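Local coordinates for protein beta-methylmalyl-CoA dehydratase (Chloroflexus aurantiacus, PDB 4E3E) that catalyses the reversible dehydration of beta-methylmalyl-CoA to mesaconyl-CoA in the glyoxylate assimilation cycle, at residues 211-225 against 246-260. Numbering follows the deposited sequence.
Sequences VTIEEAEHMQATRLY and RIVYGGHIISLARSL
Helix 215-224 and helix 250-260, where His-218 and Glu-217 meet His-252, cross nearly at right angles (103°), their axes 10.2 Å apart at closest approach. His-252 NE2 donates to Glu-217 OE2 at 2.7 Å, on the anti side of the carboxylate and close to the imidazole plane. With CG of Glu-217 anti to its backbone N (chi1 161°) and the chain extended beyond, the carboxylate reaches the ring edge. The other ring nitrogen, ND1, is hydrogen-bonded to Tyr-40 OH, on helix 30-40. Glu-217 OE1 accepts from the backbone N of Glu-214, the N-cap residue. Replacing Glu-217 by an alanine would probably leave His-252 NE2 and the Glu-214 backbone N without their acceptors. CB of His-218 lies over one face of the His-252 ring, 4.0 Å from its centroid. Val-248 CG2 covers a face of the His-218 ring in a second CH-pi contact. The fold is of the hotdog type, and strand 204-212, an outermost strand of the chain's antiparallel sheet, leads into helix 215-224. At this junction Ile-213 CD1 meets Ile-253 CD1 at 3.5 Å, and Val-211 CG2 packs on Leu-256 CD2. Near the start of helix 215-224, the Glu-215 carboxylate stacks on the Arg-246 guanidinium, planes 15° apart. This salt bridge rests on charge alone; Arg-246 NH2 pairs with Glu-214 of the second subunit. One water joins His-218 ND1, Thr-222 OG1 and Tyr-249 N.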
loop_
_atom_site.group_PDB
_atom_site.type_symbol
_atom_site.label_atom_id
_atom_site.label_comp_id
_atom_site.label_asym_id
_atom_site.label_seq_id
_atom_site.Cartn_x
_atom_site.Cartn_y
_atom_site.Cartn_z
ATOM N N VAL A 211 -5.047 -17.057 -7.012
ATOM C CA VAL A 211 -5.121 -15.915 -6.086
ATOM C C VAL A 211 -6.456 -15.193 -6.194
ATOM O O VAL A 211 -6.946 -14.909 -7.304
ATOM C CB VAL A 211 -3.943 -14.916 -6.248
ATOM C CG1 VAL A 211 -2.623 -15.600 -5.917
ATOM C CG2 VAL A 211 -3.906 -14.279 -7.643
ATOM N N THR A 212 -7.045 -14.901 -5.037
ATOM C CA THR A 212 -8.366 -14.275 -4.992
ATOM C C THR A 212 -8.246 -12.749 -4.968
ATOM O O THR A 212 -7.446 -12.195 -4.213
ATOM C CB THR A 212 -9.160 -14.791 -3.786
ATOM O OG1 THR A 212 -9.187 -16.215 -3.848
ATOM C CG2 THR A 212 -10.597 -14.263 -3.774
ATOM N N ILE A 213 -9.042 -12.091 -5.817
ATOM C CA ILE A 213 -9.079 -10.630 -5.929
ATOM C C ILE A 213 -9.960 -10.015 -4.848
ATOM O O ILE A 213 -11.104 -10.425 -4.671
ATOM C CB ILE A 213 -9.576 -10.200 -7.328
ATOM C CG1 ILE A 213 -8.644 -10.761 -8.411
ATOM C CG2 ILE A 213 -9.713 -8.680 -7.445
ATOM C CD1 ILE A 213 -9.098 -10.480 -9.825
ATOM N N GLU A 214 -9.415 -9.033 -4.129
ATOM C CA GLU A 214 -10.204 -8.251 -3.159
ATOM C C GLU A 214 -10.558 -6.886 -3.772
ATOM O O GLU A 214 -9.827 -6.391 -4.629
ATOM C CB GLU A 214 -9.424 -8.084 -1.835
ATOM C CG GLU A 214 -9.208 -9.381 -1.057
ATOM C CD GLU A 214 -10.534 -10.066 -0.692
ATOM O OE1 GLU A 214 -11.452 -9.382 -0.185
ATOM O OE2 GLU A 214 -10.672 -11.297 -0.898
ATOM N N GLU A 215 -11.670 -6.282 -3.352
ATOM C CA GLU A 215 -12.037 -4.945 -3.863
ATOM C C GLU A 215 -10.944 -3.904 -3.615
ATOM O O GLU A 215 -10.583 -3.148 -4.533
ATOM C CB GLU A 215 -13.354 -4.449 -3.267
ATOM C CG GLU A 215 -14.580 -5.281 -3.632
ATOM C CD GLU A 215 -15.080 -5.049 -5.061
ATOM O OE1 GLU A 215 -14.440 -4.314 -5.868
ATOM O OE2 GLU A 215 -16.123 -5.621 -5.381
ATOM N N ALA A 216 -10.423 -3.871 -2.381
ATOM C CA ALA A 216 -9.440 -2.866 -1.983
ATOM C C ALA A 216 -8.198 -3.046 -2.824
ATOM O O ALA A 216 -7.490 -2.083 -3.118
ATOM C CB ALA A 216 -9.090 -2.990 -0.506
ATOM N N GLU A 217 -7.938 -4.299 -3.200
ATOM C CA GLU A 217 -6.730 -4.636 -3.938
ATOM C C GLU A 217 -6.728 -4.072 -5.366
ATOM O O GLU A 217 -5.779 -3.380 -5.754
ATOM C CB GLU A 217 -6.484 -6.144 -3.915
ATOM C CG GLU A 217 -5.549 -6.715 -4.972
ATOM C CD GLU A 217 -5.905 -8.177 -5.276
ATOM O OE1 GLU A 217 -6.446 -8.869 -4.375
ATOM O OE2 GLU A 217 -5.664 -8.640 -6.417
ATOM N N HIS A 218 -7.776 -4.341 -6.140
ATOM C CA HIS A 218 -7.787 -3.803 -7.519
ATOM C C HIS A 218 -7.988 -2.299 -7.566
ATOM O O HIS A 218 -7.345 -1.598 -8.374
ATOM C CB HIS A 218 -8.741 -4.576 -8.413
ATOM C CG HIS A 218 -10.167 -4.250 -8.170
ATOM N ND1 HIS A 218 -10.742 -3.144 -8.670
ATOM C CD2 HIS A 218 -11.157 -4.923 -7.450
ATOM C CE1 HIS A 218 -12.034 -3.110 -8.290
ATOM N NE2 HIS A 218 -12.273 -4.185 -7.529
HETATM N N MSE A 219 -8.763 -1.763 -6.625
HETATM C CA MSE A 219 -8.961 -0.288 -6.545
HETATM C C MSE A 219 -7.651 0.354 -6.243
HETATM O O MSE A 219 -7.292 1.384 -6.850
HETATM C CB MSE A 219 -9.990 0.135 -5.487
HETATM C CG MSE A 219 -11.379 -0.299 -5.959
HETATM SE SE MSE A 219 -12.620 0.206 -4.508
HETATM C CE MSE A 219 -12.622 2.188 -4.582
ATOM N N GLN A 220 -6.888 -0.238 -5.326
ATOM C CA GLN A 220 -5.589 0.360 -4.979
ATOM C C GLN A 220 -4.570 0.365 -6.138
ATOM O O GLN A 220 -3.816 1.340 -6.305
ATOM C CB GLN A 220 -4.998 -0.259 -3.696
ATOM C CG GLN A 220 -3.607 0.306 -3.308
ATOM C CD GLN A 220 -3.234 -0.089 -1.874
ATOM O OE1 GLN A 220 -3.402 -1.241 -1.490
ATOM N NE2 GLN A 220 -2.751 0.860 -1.083
ATOM N N ALA A 221 -4.531 -0.726 -6.911
ATOM C CA ALA A 221 -3.674 -0.799 -8.082
ATOM C C ALA A 221 -4.143 0.240 -9.097
ATOM O O ALA A 221 -3.331 1.005 -9.631
ATOM C CB ALA A 221 -3.667 -2.213 -8.684
ATOM N N THR A 222 -5.452 0.305 -9.310
ATOM C CA THR A 222 -6.020 1.234 -10.312
ATOM C C THR A 222 -5.720 2.712 -9.969
ATOM O O THR A 222 -5.420 3.522 -10.872
ATOM C CB THR A 222 -7.528 0.963 -10.502
ATOM O OG1 THR A 222 -7.716 -0.447 -10.728
ATOM C CG2 THR A 222 -8.104 1.749 -11.702
ATOM N N ARG A 223 -5.767 3.055 -8.671
ATOM C CA ARG A 223 -5.395 4.409 -8.202
ATOM C C ARG A 223 -3.908 4.677 -8.335
ATOM O O ARG A 223 -3.492 5.821 -8.625
ATOM C CB ARG A 223 -5.853 4.648 -6.758
ATOM C CG ARG A 223 -7.350 4.933 -6.641
ATOM C CD ARG A 223 -7.832 4.813 -5.203
ATOM N NE ARG A 223 -9.121 5.461 -5.034
ATOM C CZ ARG A 223 -10.048 5.116 -4.143
ATOM N NH1 ARG A 223 -9.847 4.098 -3.306
ATOM N NH2 ARG A 223 -11.189 5.799 -4.098
ATOM N N LEU A 224 -3.097 3.639 -8.131
ATOM C CA LEU A 224 -1.641 3.779 -8.296
ATOM C C LEU A 224 -1.352 4.210 -9.739
ATOM O O LEU A 224 -0.440 5.010 -9.998
ATOM C CB LEU A 224 -0.916 2.467 -7.960
ATOM C CG LEU A 224 0.615 2.471 -8.105
ATOM C CD1 LEU A 224 1.258 3.383 -7.064
ATOM C CD2 LEU A 224 1.189 1.064 -8.003
ATOM N N TYR A 225 -2.160 3.682 -10.665
ATOM C CA TYR A 225 -2.033 3.981 -12.090
ATOM C C TYR A 225 -2.695 5.312 -12.459
ATOM O O TYR A 225 -2.574 5.765 -13.611
ATOM C CB TYR A 225 -2.620 2.836 -12.950
ATOM C CG TYR A 225 -2.110 1.458 -12.541
ATOM C CD1 TYR A 225 -0.768 1.273 -12.127
ATOM C CD2 TYR A 225 -2.951 0.358 -12.571
ATOM C CE1 TYR A 225 -0.306 0.023 -11.729
ATOM C CE2 TYR A 225 -2.504 -0.905 -12.192
ATOM C CZ TYR A 225 -1.195 -1.062 -11.771
ATOM O OH TYR A 225 -0.775 -2.295 -11.398
ATOM N N ARG A 246 -18.557 -3.897 -9.171
ATOM C CA ARG A 246 -17.436 -3.230 -9.841
ATOM C C ARG A 246 -16.640 -4.228 -10.668
ATOM O O ARG A 246 -16.573 -5.409 -10.321
ATOM C CB ARG A 246 -16.540 -2.557 -8.805
ATOM C CG ARG A 246 -17.192 -1.363 -8.113
ATOM C CD ARG A 246 -16.497 -1.031 -6.795
ATOM N NE ARG A 246 -16.953 -1.916 -5.717
ATOM C CZ ARG A 246 -16.539 -1.868 -4.447
ATOM N NH1 ARG A 246 -17.049 -2.730 -3.572
ATOM N NH2 ARG A 246 -15.625 -0.975 -4.045
ATOM N N ILE A 247 -16.050 -3.747 -11.761
ATOM C CA ILE A 247 -15.300 -4.575 -12.691
ATOM C C ILE A 247 -13.826 -4.315 -12.472
ATOM O O ILE A 247 -13.395 -3.156 -12.348
ATOM C CB ILE A 247 -15.681 -4.282 -14.164
ATOM C CG1 ILE A 247 -17.183 -4.547 -14.363
ATOM C CG2 ILE A 247 -14.889 -5.180 -15.105
ATOM C CD1 ILE A 247 -17.748 -3.988 -15.655
ATOM N N VAL A 248 -13.060 -5.400 -12.387
ATOM C CA VAL A 248 -11.619 -5.302 -12.182
ATOM C C VAL A 248 -10.946 -4.835 -13.462
ATOM O O VAL A 248 -11.206 -5.369 -14.546
ATOM C CB VAL A 248 -11.006 -6.650 -11.709
ATOM C CG1 VAL A 248 -9.471 -6.564 -11.636
ATOM C CG2 VAL A 248 -11.590 -7.050 -10.365
ATOM N N TYR A 249 -10.090 -3.828 -13.330
ATOM C CA TYR A 249 -9.242 -3.389 -14.411
ATOM C C TYR A 249 -8.578 -4.597 -15.081
ATOM O O TYR A 249 -7.855 -5.380 -14.428
ATOM C CB TYR A 249 -8.157 -2.444 -13.835
ATOM C CG TYR A 249 -7.040 -2.080 -14.775
ATOM C CD1 TYR A 249 -7.298 -1.704 -16.107
ATOM C CD2 TYR A 249 -5.695 -2.055 -14.328
ATOM C CE1 TYR A 249 -6.251 -1.354 -16.971
ATOM C CE2 TYR A 249 -4.670 -1.708 -15.186
ATOM C CZ TYR A 249 -4.947 -1.366 -16.507
ATOM O OH TYR A 249 -3.900 -1.019 -17.360
ATOM N N GLY A 250 -8.804 -4.737 -16.386
ATOM C CA GLY A 250 -8.206 -5.829 -17.165
ATOM C C GLY A 250 -6.694 -5.967 -16.982
ATOM O O GLY A 250 -6.165 -7.080 -16.907
ATOM N N GLY A 251 -5.988 -4.843 -16.897
ATOM C CA GLY A 251 -4.539 -4.872 -16.702
ATOM C C GLY A 251 -4.119 -5.448 -15.349
ATOM O O GLY A 251 -3.000 -5.947 -15.206
ATOM N N HIS A 252 -5.004 -5.375 -14.354
ATOM C CA HIS A 252 -4.768 -6.036 -13.062
ATOM C C HIS A 252 -4.652 -7.528 -13.279
ATOM O O HIS A 252 -3.790 -8.187 -12.686
ATOM C CB HIS A 252 -5.892 -5.706 -12.081
ATOM C CG HIS A 252 -5.624 -6.132 -10.640
ATOM N ND1 HIS A 252 -4.758 -5.485 -9.847
ATOM C CD2 HIS A 252 -6.222 -7.127 -9.845
ATOM C CE1 HIS A 252 -4.737 -6.059 -8.624
ATOM N NE2 HIS A 252 -5.658 -7.055 -8.617
ATOM N N ILE A 253 -5.493 -8.072 -14.154
ATOM C CA ILE A 253 -5.426 -9.503 -14.493
ATOM C C ILE A 253 -4.135 -9.859 -15.219
ATOM O O ILE A 253 -3.532 -10.907 -14.954
ATOM C CB ILE A 253 -6.664 -9.943 -15.304
ATOM C CG1 ILE A 253 -7.933 -9.491 -14.568
ATOM C CG2 ILE A 253 -6.663 -11.449 -15.557
ATOM C CD1 ILE A 253 -8.020 -9.957 -13.122
ATOM N N ILE A 254 -3.698 -8.982 -16.117
ATOM C CA ILE A 254 -2.424 -9.183 -16.807
ATOM C C ILE A 254 -1.293 -9.284 -15.777
ATOM O O ILE A 254 -0.421 -10.174 -15.851
ATOM C CB ILE A 254 -2.139 -8.068 -17.841
ATOM C CG1 ILE A 254 -3.146 -8.125 -19.002
ATOM C CG2 ILE A 254 -0.722 -8.186 -18.387
ATOM C CD1 ILE A 254 -3.166 -6.896 -19.895
ATOM N N SER A 255 -1.311 -8.375 -14.810
ATOM C CA SER A 255 -0.239 -8.317 -13.827
ATOM C C SER A 255 -0.236 -9.513 -12.862
ATOM O O SER A 255 0.833 -10.012 -12.477
ATOM C CB SER A 255 -0.281 -6.977 -13.096
ATOM O OG SER A 255 0.452 -6.007 -13.840
ATOM N N LEU A 256 -1.419 -9.989 -12.490
ATOM C CA LEU A 256 -1.511 -11.203 -11.720
ATOM C C LEU A 256 -0.986 -12.426 -12.502
ATOM O O LEU A 256 -0.210 -13.227 -11.963
ATOM C CB LEU A 256 -2.979 -11.452 -11.278
ATOM C CG LEU A 256 -3.534 -10.536 -10.156
ATOM C CD1 LEU A 256 -5.043 -10.684 -10.025
ATOM C CD2 LEU A 256 -2.876 -10.817 -8.804
ATOM N N ALA A 257 -1.421 -12.567 -13.760
ATOM C CA ALA A 257 -0.995 -13.681 -14.609
ATOM C C ALA A 257 0.518 -13.706 -14.738
ATOM O O ALA A 257 1.146 -14.774 -14.628
ATOM C CB ALA A 257 -1.658 -13.609 -15.983
ATOM N N ARG A 258 1.114 -12.536 -14.960
ATOM C CA ARG A 258 2.557 -12.453 -15.070
ATOM C C ARG A 258 3.213 -12.912 -13.761
ATOM O O ARG A 258 4.175 -13.704 -13.781
ATOM C CB ARG A 258 2.978 -11.031 -15.461
ATOM C CG ARG A 258 4.472 -10.703 -15.325
ATOM C CD ARG A 258 5.426 -11.460 -16.254
ATOM N NE ARG A 258 6.765 -10.848 -16.140
ATOM C CZ ARG A 258 7.911 -11.407 -16.515
ATOM N NH1 ARG A 258 7.939 -12.628 -17.075
ATOM N NH2 ARG A 258 9.043 -10.730 -16.341
ATOM N N SER A 259 2.690 -12.429 -12.627
ATOM C CA SER A 259 3.218 -12.832 -11.335
ATOM C C SER A 259 3.129 -14.355 -11.154
ATOM O O SER A 259 4.123 -14.994 -10.832
ATOM C CB SER A 259 2.490 -12.114 -10.207
ATOM O OG SER A 259 3.078 -12.492 -8.983
ATOM N N LEU A 260 1.951 -14.930 -11.390
ATOM C CA LEU A 260 1.762 -16.376 -11.306
ATOM C C LEU A 260 2.680 -17.163 -12.243
ATOM O O LEU A 260 3.137 -18.266 -11.905
ATOM C CB LEU A 260 0.316 -16.722 -11.665
ATOM C CG LEU A 260 -0.795 -16.241 -10.740
ATOM C CD1 LEU A 260 -2.147 -16.495 -11.387
ATOM C CD2 LEU A 260 -0.701 -16.899 -9.367
HETATM O O HOH W 1 -15.812 -6.625 -7.942
HETATM O O HOH W 2 -18.353 -4.588 -6.320
HETATM O O HOH W 3 -9.917 -2.086 -11.109
#